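AA10A (Thermobifida fusca, PDB 5UIZ) is a copper-dependent lytic polysaccharide monooxygenase of family AA10 that probably cleaves cellulose chains by oxidation. Local coordinates at residues N131-I136 with Q186-A191. Residues are numbered along the deposited sequence; the frame is centred on the assembly and turned at random.
Sequences NNTFTI and QFTVHA
Methyl CG2 of Val-189 presses on one face of the Phe-134 ring, 3.6 Å from the ring centroid and 22° off its normal, a CH-pi contact offset toward CZ. Phe-134 CG stands between its backbone N and carbonyl carbon (chi1 62°), which tips the ring toward strand 184-190; Ala-191 CB meets its edge. The other methyl of Val-189, CG1, abuts Ile-136 CG1 at 4.1 Å, so the valine fills the hollow between Phe-134 and Ile-136. Ile-136 CB in turn sits over the Phe-187 ring, 4.2 Å from its centroid. Phe-134 and Ile-136 touch Val-200, and Ile-136 and Phe-187 touch Val-151, joining the two sheets of the LPMO beta-sandwich. On the reverse face, Thr-133 OG1 lies in the plane of the His-190 ring, hydrogen-bonded to ND1 at 2.8 Å, and its CG2 meets Thr-188 CG2. Antiparallel bonds such as Val-189 N to Phe-134 O (2.8 Å) continue in Ala-191 N to Asn-132 O, while Asn-132 ND2 reaches Ala-191 O at 2.8 Å, nearly straight (175°). Putting an alanine at Asn-132 would probably leave Ala-191 O and Arg-194 O without this shared donor, freeing the turn after strand 184-190. Backbone bonds thus hold edge strand 184-190 to middle strand 133-140, apolar interlocking inward, one Thr–His bond and threonine methyls outward.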
loop_
_atom_site.group_PDB
_atom_site.type_symbol
_atom_site.label_atom_id
_atom_site.label_comp_id
_atom_site.label_asym_id
_atom_site.label_seq_id
_atom_site.Cartn_x
_atom_site.Cartn_y
_atom_site.Cartn_z
ATOM N N ASN A 131 -0.326 3.459 16.632
ATOM C CA ASN A 131 -0.774 2.601 17.715
ATOM C C ASN A 131 -1.483 1.437 17.113
ATOM O O ASN A 131 -1.792 1.441 15.925
ATOM C CB ASN A 131 -1.673 3.364 18.692
ATOM C CG ASN A 131 -0.942 4.483 19.355
ATOM O OD1 ASN A 131 -1.345 5.612 19.254
ATOM N ND2 ASN A 131 0.187 4.182 19.988
ATOM N N ASN A 132 -1.760 0.438 17.955
ATOM C CA ASN A 132 -2.541 -0.723 17.540
ATOM C C ASN A 132 -3.882 -0.349 16.989
ATOM O O ASN A 132 -4.381 -1.028 16.122
ATOM C CB ASN A 132 -2.647 -1.780 18.641
ATOM C CG ASN A 132 -1.307 -2.465 18.874
ATOM O OD1 ASN A 132 -0.501 -1.998 19.679
ATOM N ND2 ASN A 132 -1.026 -3.523 18.107
ATOM N N THR A 133 -4.437 0.760 17.443
ATOM C CA THR A 133 -5.647 1.300 16.853
ATOM C C THR A 133 -5.203 2.514 16.084
ATOM O O THR A 133 -4.548 3.357 16.656
ATOM C CB THR A 133 -6.656 1.632 17.952
ATOM O OG1 THR A 133 -7.075 0.378 18.519
ATOM C CG2 THR A 133 -7.837 2.376 17.414
ATOM N N PHE A 134 -5.499 2.554 14.781
ATOM C CA PHE A 134 -5.065 3.659 13.929
ATOM C C PHE A 134 -6.103 3.905 12.868
ATOM O O PHE A 134 -7.009 3.063 12.650
ATOM C CB PHE A 134 -3.677 3.400 13.319
ATOM C CG PHE A 134 -3.612 2.196 12.417
ATOM C CD1 PHE A 134 -3.414 0.927 12.942
ATOM C CD2 PHE A 134 -3.748 2.335 11.055
ATOM C CE1 PHE A 134 -3.382 -0.187 12.126
ATOM C CE2 PHE A 134 -3.724 1.216 10.230
ATOM C CZ PHE A 134 -3.543 -0.047 10.767
ATOM N N THR A 135 -5.982 5.073 12.246
ATOM C CA THR A 135 -6.895 5.527 11.187
ATOM C C THR A 135 -6.280 5.382 9.795
ATOM O O THR A 135 -5.149 5.761 9.524
ATOM C CB THR A 135 -7.341 7.008 11.432
ATOM O OG1 THR A 135 -8.039 7.084 12.693
ATOM C CG2 THR A 135 -8.266 7.518 10.320
ATOM N N ILE A 136 -7.069 4.837 8.892
ATOM C CA ILE A 136 -6.723 4.804 7.509
ATOM C C ILE A 136 -7.401 5.965 6.833
ATOM O O ILE A 136 -8.623 6.076 6.879
ATOM C CB ILE A 136 -7.180 3.518 6.860
ATOM C CG1 ILE A 136 -6.552 2.322 7.619
ATOM C CG2 ILE A 136 -6.885 3.563 5.365
ATOM C CD1 ILE A 136 -5.814 1.278 6.804
ATOM N N GLN A 186 -12.154 8.003 5.572
ATOM C CA GLN A 186 -11.357 7.505 6.680
ATOM C C GLN A 186 -12.140 6.672 7.649
ATOM O O GLN A 186 -13.328 6.865 7.784
ATOM C CB GLN A 186 -10.670 8.642 7.406
ATOM C CG GLN A 186 -11.602 9.557 8.166
ATOM C CD GLN A 186 -10.838 10.600 8.915
ATOM O OE1 GLN A 186 -9.830 11.065 8.419
ATOM N NE2 GLN A 186 -11.324 10.995 10.112
ATOM N N PHE A 187 -11.443 5.739 8.283
ATOM C CA PHE A 187 -12.022 4.785 9.243
ATOM C C PHE A 187 -10.894 4.224 10.117
ATOM O O PHE A 187 -9.747 4.207 9.709
ATOM C CB PHE A 187 -12.761 3.652 8.540
ATOM C CG PHE A 187 -11.933 2.911 7.524
ATOM C CD1 PHE A 187 -11.196 1.802 7.895
ATOM C CD2 PHE A 187 -11.904 3.311 6.209
ATOM C CE1 PHE A 187 -10.438 1.117 6.961
ATOM C CE2 PHE A 187 -11.137 2.657 5.289
ATOM C CZ PHE A 187 -10.388 1.554 5.680
ATOM N N THR A 188 -11.245 3.792 11.300
ATOM C CA THR A 188 -10.318 3.364 12.327
ATOM C C THR A 188 -10.316 1.841 12.385
ATOM O O THR A 188 -11.353 1.212 12.276
ATOM C CB THR A 188 -10.752 3.941 13.695
ATOM O OG1 THR A 188 -10.984 5.345 13.552
ATOM C CG2 THR A 188 -9.700 3.717 14.755
ATOM N N VAL A 189 -9.132 1.250 12.507
ATOM C CA VAL A 189 -8.991 -0.185 12.506
ATOM C C VAL A 189 -8.174 -0.500 13.752
ATOM O O VAL A 189 -7.489 0.348 14.281
ATOM C CB VAL A 189 -8.292 -0.697 11.253
ATOM C CG1 VAL A 189 -8.886 -0.098 9.994
ATOM C CG2 VAL A 189 -6.812 -0.437 11.301
ATOM N N HIS A 190 -8.260 -1.736 14.196
ATOM C CA HIS A 190 -7.489 -2.187 15.296
ATOM C C HIS A 190 -6.733 -3.392 14.845
ATOM O O HIS A 190 -7.335 -4.334 14.302
ATOM C CB HIS A 190 -8.382 -2.548 16.497
ATOM C CG HIS A 190 -7.597 -3.123 17.610
ATOM N ND1 HIS A 190 -6.728 -2.357 18.361
ATOM C CD2 HIS A 190 -7.417 -4.398 18.004
ATOM C CE1 HIS A 190 -6.116 -3.124 19.241
ATOM N NE2 HIS A 190 -6.480 -4.375 19.014
ATOM N N ALA A 191 -5.416 -3.381 15.074
ATOM C CA ALA A 191 -4.570 -4.530 14.694
ATOM C C ALA A 191 -3.956 -5.122 15.939
ATOM O O ALA A 191 -2.963 -4.592 16.440
ATOM C CB ALA A 191 -3.472 -4.109 13.741
#